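Local coordinates for protein suppressor of fused homolog (Drosophila melanogaster, PDB 6LPH) that probably sequesters transcription factors as a negative regulator of Hedgehog signalling, here as the N-terminal part of the protein crystallised as a complex with Fused, at residues T167-Q171 and T232-Q237; P70-S76 and L104-K110; A138-Y142 and N155-R159. All blocks are in the same frame, centred on the assembly; numbering follows the deposited sequence.

Contact 1 of 3, residues T167-Q171 and T232-Q237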
# COMPACT_ATOMS: atom_id res chain seq x y z
N THR A 167 15.57 9.58 8.47
CA THR A 167 16.69 9.13 7.64
C THR A 167 16.28 8.63 6.22
O THR A 167 17.06 8.73 5.27
CB THR A 167 17.50 8.03 8.32
OG1 THR A 167 16.61 6.97 8.69
CG2 THR A 167 18.20 8.57 9.59
N SER A 168 15.09 8.11 6.07
CA SER A 168 14.74 7.53 4.76
C SER A 168 14.71 8.60 3.67
O SER A 168 14.13 9.66 3.86
CB SER A 168 13.40 6.81 4.78
OG SER A 168 13.16 6.30 3.48
N LYS A 169 15.32 8.30 2.53
CA LYS A 169 15.27 9.18 1.36
C LYS A 169 13.96 8.98 0.57
O LYS A 169 13.73 9.65 -0.44
CB LYS A 169 16.47 8.87 0.45
CG LYS A 169 17.79 9.18 1.11
CD LYS A 169 18.96 8.56 0.38
CE LYS A 169 20.25 8.78 1.16
NZ LYS A 169 20.62 10.22 1.19
N LEU A 170 13.12 8.06 1.01
CA LEU A 170 11.82 7.86 0.30
C LEU A 170 10.68 8.74 0.88
O LEU A 170 10.06 8.35 1.89
CB LEU A 170 11.43 6.38 0.24
CG LEU A 170 12.47 5.44 -0.37
CD1 LEU A 170 11.85 4.08 -0.59
CD2 LEU A 170 13.01 5.96 -1.70
N GLN A 171 10.43 9.90 0.25
CA GLN A 171 9.50 10.94 0.73
C GLN A 171 8.31 11.19 -0.16
O GLN A 171 7.54 12.11 0.11
CB GLN A 171 10.13 12.33 0.70
CG GLN A 171 11.58 12.46 0.95
CD GLN A 171 11.80 12.35 2.39
OE1 GLN A 171 11.50 11.32 2.94
NE2 GLN A 171 12.25 13.43 3.03
N THR A 232 9.14 -1.42 -2.37
CA THR A 232 9.79 -0.26 -1.73
C THR A 232 10.75 -0.66 -0.60
O THR A 232 10.33 -1.35 0.34
CB THR A 232 8.73 0.68 -1.14
OG1 THR A 232 7.86 1.11 -2.20
CG2 THR A 232 9.38 1.91 -0.44
N ASN A 233 12.02 -0.22 -0.70
CA ASN A 233 13.02 -0.45 0.33
C ASN A 233 13.35 0.89 1.01
O ASN A 233 13.97 1.75 0.40
CB ASN A 233 14.30 -1.08 -0.27
CG ASN A 233 15.48 -1.05 0.70
OD1 ASN A 233 15.30 -0.96 1.91
ND2 ASN A 233 16.70 -1.10 0.15
N MET A 234 12.89 1.08 2.24
CA MET A 234 13.03 2.40 2.93
C MET A 234 14.49 2.79 3.19
O MET A 234 14.78 3.96 3.44
CB MET A 234 12.21 2.45 4.22
CG MET A 234 10.70 2.21 3.99
SD MET A 234 9.92 3.47 2.91
CE MET A 234 10.12 4.91 3.96
N ASP A 235 15.39 1.81 3.11
CA ASP A 235 16.81 2.03 3.34
C ASP A 235 17.57 2.24 2.03
O ASP A 235 18.81 2.28 2.04
CB ASP A 235 17.43 0.82 4.08
CG ASP A 235 16.80 0.59 5.44
OD1 ASP A 235 16.62 1.57 6.19
OD2 ASP A 235 16.51 -0.59 5.77
N ARG A 236 16.86 2.35 0.91
CA ARG A 236 17.54 2.56 -0.38
C ARG A 236 18.39 3.82 -0.35
O ARG A 236 17.94 4.88 0.09
CB ARG A 236 16.55 2.66 -1.54
CG ARG A 236 17.19 2.10 -2.78
CD ARG A 236 16.59 2.40 -4.13
NE ARG A 236 15.20 2.84 -4.25
CZ ARG A 236 14.84 3.79 -5.13
NH1 ARG A 236 13.58 4.18 -5.29
NH2 ARG A 236 15.80 4.39 -5.86
N GLN A 237 19.59 3.73 -0.88
CA GLN A 237 20.58 4.81 -0.70
C GLN A 237 20.75 5.69 -1.91
O GLN A 237 21.13 6.84 -1.77
CB GLN A 237 21.93 4.25 -0.24
CG GLN A 237 22.01 3.84 1.24
CD GLN A 237 21.44 4.88 2.19
OE1 GLN A 237 20.54 4.59 2.97
NE2 GLN A 237 21.94 6.11 2.11
O HOH W 1 16.56 5.64 2.24

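Contact 2 of 3, residues P70-S76 and L104-K110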
# COMPACT_ATOMS: atom_id res chain seq x y z
N PRO A 70 11.93 -10.91 -0.64
CA PRO A 70 10.90 -11.11 0.40
C PRO A 70 10.41 -9.77 0.90
O PRO A 70 11.22 -8.83 1.05
CB PRO A 70 11.64 -11.84 1.53
CG PRO A 70 13.06 -11.98 1.10
CD PRO A 70 13.26 -11.44 -0.27
N HIS A 71 9.11 -9.68 1.14
CA HIS A 71 8.53 -8.41 1.54
C HIS A 71 7.19 -8.58 2.20
O HIS A 71 6.62 -9.69 2.23
CB HIS A 71 8.46 -7.47 0.34
CG HIS A 71 7.49 -7.91 -0.76
ND1 HIS A 71 7.86 -8.73 -1.79
CD2 HIS A 71 6.17 -7.55 -1.01
CE1 HIS A 71 6.82 -8.90 -2.62
NE2 HIS A 71 5.78 -8.20 -2.13
N TRP A 72 6.71 -7.47 2.76
CA TRP A 72 5.39 -7.38 3.34
C TRP A 72 4.45 -6.74 2.34
O TRP A 72 4.81 -5.73 1.74
CB TRP A 72 5.48 -6.49 4.56
CG TRP A 72 6.47 -6.96 5.61
CD1 TRP A 72 7.63 -6.31 6.03
CD2 TRP A 72 6.38 -8.16 6.41
NE1 TRP A 72 8.25 -7.02 7.05
CE2 TRP A 72 7.56 -8.14 7.32
CE3 TRP A 72 5.50 -9.21 6.49
CZ2 TRP A 72 7.80 -9.16 8.22
CZ3 TRP A 72 5.76 -10.24 7.42
CH2 TRP A 72 6.87 -10.19 8.26
N HIS A 73 3.25 -7.30 2.15
CA HIS A 73 2.28 -6.79 1.13
C HIS A 73 1.03 -6.31 1.86
O HIS A 73 0.39 -7.09 2.60
CB HIS A 73 1.97 -7.90 0.16
CG HIS A 73 1.12 -7.52 -1.03
ND1 HIS A 73 0.48 -8.45 -1.77
CD2 HIS A 73 0.83 -6.29 -1.62
CE1 HIS A 73 -0.19 -7.87 -2.79
NE2 HIS A 73 0.03 -6.54 -2.72
N TYR A 74 0.72 -5.02 1.71
CA TYR A 74 -0.42 -4.40 2.39
C TYR A 74 -1.55 -4.14 1.39
O TYR A 74 -1.27 -3.67 0.29
CB TYR A 74 0.00 -3.06 2.96
CG TYR A 74 1.11 -3.24 3.98
CD1 TYR A 74 2.44 -3.38 3.58
CD2 TYR A 74 0.81 -3.35 5.33
CE1 TYR A 74 3.48 -3.54 4.56
CE2 TYR A 74 1.84 -3.50 6.31
CZ TYR A 74 3.17 -3.62 5.89
OH TYR A 74 4.19 -3.81 6.80
N ILE A 75 -2.80 -4.43 1.78
CA ILE A 75 -3.98 -4.18 0.87
C ILE A 75 -5.10 -3.49 1.65
O ILE A 75 -5.50 -3.99 2.71
CB ILE A 75 -4.50 -5.45 0.17
CG1 ILE A 75 -3.38 -6.17 -0.58
CG2 ILE A 75 -5.64 -5.09 -0.84
CD1 ILE A 75 -2.78 -7.32 0.20
N SER A 76 -5.58 -2.34 1.15
CA SER A 76 -6.62 -1.56 1.86
C SER A 76 -8.02 -2.00 1.47
O SER A 76 -8.24 -2.55 0.38
CB SER A 76 -6.50 -0.05 1.52
OG SER A 76 -7.03 0.24 0.20
N LEU A 104 -5.72 0.67 -2.37
CA LEU A 104 -4.30 0.87 -2.29
C LEU A 104 -3.57 -0.42 -1.90
O LEU A 104 -4.04 -1.18 -1.03
CB LEU A 104 -3.99 1.90 -1.20
CG LEU A 104 -4.57 3.31 -1.49
CD1 LEU A 104 -4.42 4.21 -0.27
CD2 LEU A 104 -3.89 3.93 -2.71
N THR A 105 -2.42 -0.67 -2.55
CA THR A 105 -1.50 -1.69 -2.07
C THR A 105 -0.09 -1.11 -1.83
O THR A 105 0.24 -0.00 -2.30
CB THR A 105 -1.43 -2.94 -2.96
OG1 THR A 105 -0.62 -2.68 -4.10
CG2 THR A 105 -2.86 -3.39 -3.45
N PHE A 106 0.74 -1.84 -1.09
CA PHE A 106 2.10 -1.36 -0.83
C PHE A 106 2.97 -2.59 -0.59
O PHE A 106 2.52 -3.57 0.01
CB PHE A 106 2.07 -0.42 0.36
CG PHE A 106 3.42 0.15 0.78
CD1 PHE A 106 4.20 0.91 -0.12
CD2 PHE A 106 3.89 -0.02 2.08
CE1 PHE A 106 5.41 1.49 0.26
CE2 PHE A 106 5.11 0.58 2.49
CZ PHE A 106 5.88 1.31 1.57
N ARG A 107 4.18 -2.58 -1.16
CA ARG A 107 5.13 -3.70 -0.96
C ARG A 107 6.35 -3.18 -0.24
O ARG A 107 7.07 -2.28 -0.73
CB ARG A 107 5.50 -4.36 -2.26
CG ARG A 107 4.27 -5.03 -2.94
CD ARG A 107 4.64 -5.72 -4.23
NE ARG A 107 3.44 -6.21 -4.92
CZ ARG A 107 2.86 -7.39 -4.66
NH1 ARG A 107 3.39 -8.23 -3.74
NH2 ARG A 107 1.77 -7.76 -5.35
N LEU A 108 6.60 -3.74 0.92
CA LEU A 108 7.67 -3.20 1.77
C LEU A 108 8.79 -4.22 2.04
O LEU A 108 8.56 -5.28 2.64
CB LEU A 108 7.06 -2.68 3.07
CG LEU A 108 8.08 -2.28 4.16
CD1 LEU A 108 8.92 -1.09 3.72
CD2 LEU A 108 7.35 -1.98 5.47
N ALA A 109 10.01 -3.90 1.59
CA ALA A 109 11.15 -4.81 1.71
C ALA A 109 11.46 -5.08 3.18
O ALA A 109 11.41 -4.18 4.02
CB ALA A 109 12.39 -4.24 0.99
N LYS A 110 11.73 -6.35 3.49
CA LYS A 110 12.13 -6.72 4.83
C LYS A 110 13.51 -6.16 5.02
O LYS A 110 14.32 -6.16 4.09
CB LYS A 110 12.12 -8.24 5.02
CG LYS A 110 10.73 -8.86 4.87
CD LYS A 110 10.68 -10.25 5.44
CE LYS A 110 9.36 -10.91 5.05
NZ LYS A 110 9.32 -12.34 5.46
O HOH W 2 13.66 -7.88 1.48

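Contact 3 of 3, residues A138-Y142 and N155-R159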
# COMPACT_ATOMS: atom_id res chain seq x y z
N ALA A 138 -3.75 7.78 5.44
CA ALA A 138 -3.48 9.17 5.11
C ALA A 138 -3.65 9.39 3.59
O ALA A 138 -4.20 10.42 3.17
CB ALA A 138 -2.07 9.58 5.56
N ILE A 139 -3.19 8.44 2.78
CA ILE A 139 -3.41 8.56 1.33
C ILE A 139 -4.91 8.44 1.02
O ILE A 139 -5.45 9.21 0.22
CB ILE A 139 -2.56 7.56 0.50
CG1 ILE A 139 -1.06 7.84 0.68
CG2 ILE A 139 -2.99 7.58 -1.00
CD1 ILE A 139 -0.18 6.65 0.30
N GLY A 140 -5.57 7.49 1.68
CA GLY A 140 -7.02 7.40 1.63
C GLY A 140 -7.74 8.70 1.94
O GLY A 140 -8.65 9.09 1.21
N ARG A 141 -7.34 9.40 3.01
CA ARG A 141 -7.96 10.69 3.36
C ARG A 141 -7.73 11.72 2.28
O ARG A 141 -8.63 12.48 1.93
CB ARG A 141 -7.43 11.26 4.69
CG ARG A 141 -8.22 10.84 5.92
CD ARG A 141 -7.71 11.53 7.19
NE ARG A 141 -6.33 11.13 7.48
CZ ARG A 141 -5.98 10.05 8.18
NH1 ARG A 141 -6.92 9.27 8.68
NH2 ARG A 141 -4.71 9.75 8.38
N TYR A 142 -6.52 11.73 1.73
CA TYR A 142 -6.15 12.67 0.70
C TYR A 142 -7.11 12.48 -0.51
O TYR A 142 -7.71 13.45 -1.00
CB TYR A 142 -4.67 12.43 0.32
CG TYR A 142 -4.22 13.16 -0.91
CD1 TYR A 142 -4.30 14.55 -0.99
CD2 TYR A 142 -3.69 12.47 -2.00
CE1 TYR A 142 -3.87 15.23 -2.12
CE2 TYR A 142 -3.25 13.15 -3.14
CZ TYR A 142 -3.36 14.52 -3.19
OH TYR A 142 -2.94 15.21 -4.30
N ASN A 155 1.77 10.44 -9.72
CA ASN A 155 2.71 10.65 -8.62
C ASN A 155 1.97 11.34 -7.49
O ASN A 155 0.99 12.04 -7.72
CB ASN A 155 3.93 11.49 -9.09
CG ASN A 155 3.56 12.90 -9.54
OD1 ASN A 155 3.32 13.18 -10.73
ND2 ASN A 155 3.51 13.81 -8.59
N ILE A 156 2.46 11.18 -6.27
CA ILE A 156 1.90 11.89 -5.15
C ILE A 156 3.06 12.62 -4.46
O ILE A 156 3.93 11.96 -3.87
CB ILE A 156 1.17 10.97 -4.14
CG1 ILE A 156 0.12 10.10 -4.85
CG2 ILE A 156 0.59 11.83 -3.01
CD1 ILE A 156 -0.51 8.99 -4.01
N PRO A 157 3.09 13.96 -4.55
CA PRO A 157 4.19 14.71 -3.93
C PRO A 157 3.94 14.84 -2.43
O PRO A 157 3.57 15.92 -1.94
CB PRO A 157 4.15 16.07 -4.62
CG PRO A 157 2.75 16.23 -5.11
CD PRO A 157 2.16 14.84 -5.29
N TRP A 158 4.14 13.71 -1.74
CA TRP A 158 3.91 13.54 -0.30
C TRP A 158 4.79 14.41 0.54
O TRP A 158 4.36 14.93 1.59
CB TRP A 158 4.17 12.08 0.05
CG TRP A 158 3.43 11.60 1.27
CD1 TRP A 158 3.98 11.06 2.43
CD2 TRP A 158 1.99 11.58 1.49
NE1 TRP A 158 3.01 10.70 3.32
CE2 TRP A 158 1.79 11.00 2.84
CE3 TRP A 158 0.87 11.97 0.75
CZ2 TRP A 158 0.52 10.83 3.39
CZ3 TRP A 158 -0.41 11.79 1.32
CH2 TRP A 158 -0.58 11.23 2.60
N ARG A 159 6.03 14.58 0.09
CA ARG A 159 7.02 15.44 0.75
C ARG A 159 7.31 15.12 2.21
O ARG A 159 7.50 16.02 3.02
CB ARG A 159 6.65 16.95 0.64
CG ARG A 159 6.46 17.45 -0.78
CD ARG A 159 7.72 17.27 -1.61
NE ARG A 159 7.58 17.93 -2.89
CZ ARG A 159 8.47 17.87 -3.88
NH1 ARG A 159 9.58 17.14 -3.76
NH2 ARG A 159 8.21 18.52 -5.01

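Contact 1 of 3, residues T167-Q171 and T232-Q237
The flat carbonyl group of Met234 receives the hydroxyl of Ser168 within its own plane: Ser168 OG donates to a lone pair of Met234 O at 2.8 Å, with a C=O...O angle of 131°. A water molecule gives a second hydrogen to the same oxygen, and it also donates to Arg236 O and accepts from Lys169 N, stitching the two loops together through backbone atoms. The other flat group, the guanidinium of Arg236, approaches Leu170, with NH1 4.0 Å from Leu170 CD2. Its polar end is held from elsewhere, by a salt bridge to Glu203 and a bond to Met238 O, while Phe200 packs on both Leu170 and Arg236.

Ser168 suits its place because one small hydroxyl works both ways. Turned to 180° about chi1, so that OG lies opposite the backbone N and beside the carbonyl carbon, it donates across the contact while accepting from Leu170 N at 3.0 Å. The bent Met234 chain brings its methyl CE to 3.4 Å from Ser168 OG. Leu170 supplies the apolar half: CD1 sits tightly, 3.3 Å from Thr232 CG2, and 4.0 Å from Met234 SD. The lysine side chain adds its aliphatic length, Lys169 CD lying 3.8 Å from Arg236 O.

On the far loop, Asp235 N reaches Asn233 OD1 from above the amide's carbonyl plane, 63° out of it, and Arg236 N returns to Asn233 O. The arrangement is thus an ST turn at Ser168 docked on a type I beta turn, Asn233 to Arg236, that opens with an Asx turn.

Contact 2 of 3, residues P70-S76 and L104-K110
Arg107 spreads its guanidinium flat over the imidazole of His73, centres 3.6 Å apart and planes 25° from parallel. The two residues face each other as a non-hydrogen-bonded pair of antiparallel strands 71-77 and 97-109, central neighbours in the mixed sheet of this domain. Ile75 CD1 covers the opposite face of the His73 ring, whose nitrogens are tied to Tyr29 OH and to Asp178; a salt bridge from Arg107 to Asp178 probably offsets the arginine's buried charge, and His71 ND1 bonds to Pro69 O.

The arginine chain runs extended from CG to NE past His71 and meets that second ring edge-on: Arg107 NH1 donates to His71 NE2 at 2.9 Å, lying in the plane of both groups although these are turned 78° to each other. The His71 ring is consistent with a proton on ND1, leaving NE2 as the acceptor. A long chain ending in a planar cation can thus stack on one histidine and bond to another, which suits arginine to the place.

On the other face of the sheet the residues are mainly apolar. Tyr74 and Phe106 run alongside each other, CD1 of the tyrosine 4.0 Å from CD2 of the phenylalanine, and Leu108 packs against Tyr74. Lys110 crosses Trp72, whose NE1 bonds to Glu114, with its CE over the six-membered ring, 4.0 Å from the centroid, and NZ adds a cation-pi contact at 4.5 Å from that same centroid. At the far end of the paired strands Ser76, whose OG also bonds to Glu103, turns OG to accept from Leu104 N at 2.9 Å.

Contact 3 of 3, residues A138-Y142 and N155-R159
Ala138 O accepts the backbone N of Tyr142 at 3.0 Å, the regular helical bond that fixes one turn between two residues whose CB atoms both lie at the rim of the Trp158 indole. Ala138 CB comes to 3.6 Å from Trp158 CZ2, near the ring plane, and Tyr142 CB approaches CZ3 from another part of the same edge. The small methyl of alanine lets the indole come close to the helix backbone. Over one face of the indole lies Ile139: its CG1 stands 4.2 Å from the centroid of the six-membered ring and 22° off the normal, a CH-pi contact. Trp158 reaches this position because its CG is swung opposite the backbone N (chi1 -155°), which sends the benzo half toward the helix.

Here helix 131-146 lies over a face of the mixed sheet, beside strand 155-156, one of its two outermost strands, which bonds to Leu173 of its neighbour. Past Ile156 the chain folds at Pro157 into an inverse gamma turn, its Trp158 N to Ile156 O bond a weak one; beyond it the end of the Trp158 side chain reaches back to the helix, whereas the CB of Ile156 points to it directly. An alanine in place of Trp158 would remove the indole and is likely to leave Ala138 and the CG1 of Ile139 without their apolar partner, opening a gap beside the helix.

Lys160 adds a cation-pi contact to Trp158. The branched Ile156 serves two neighbours: CD1 meets Ile139 CG2 at 4.1 Å, and CG2 meets Tyr142 CE2 at 4.1 Å, where the two side chains overlap running in opposing senses.

All three contacts belong to one sheet-centred domain, their centres about 15 Å (contacts 1 and 2) and about 17 Å (contact 3 from each of the others) apart. Thr232 joins contact 1 to contact 2: its N lies 2.8 Å from Arg107 O and its O 2.9 Å from Ala109 N, both probable hydrogen bonds, so the loop continues the backbone pairing on the side of strand 97-109 away from 71-76. Contact 2 meets contact 3 through apolar packing, Leu104 CD1 standing 3.7 Å from Ile139 CG2, where helix 131-146 covers the sheet. Contacts 3 and 1 also touch by packing, with Trp158 CB 3.4 Å from Gln171 O.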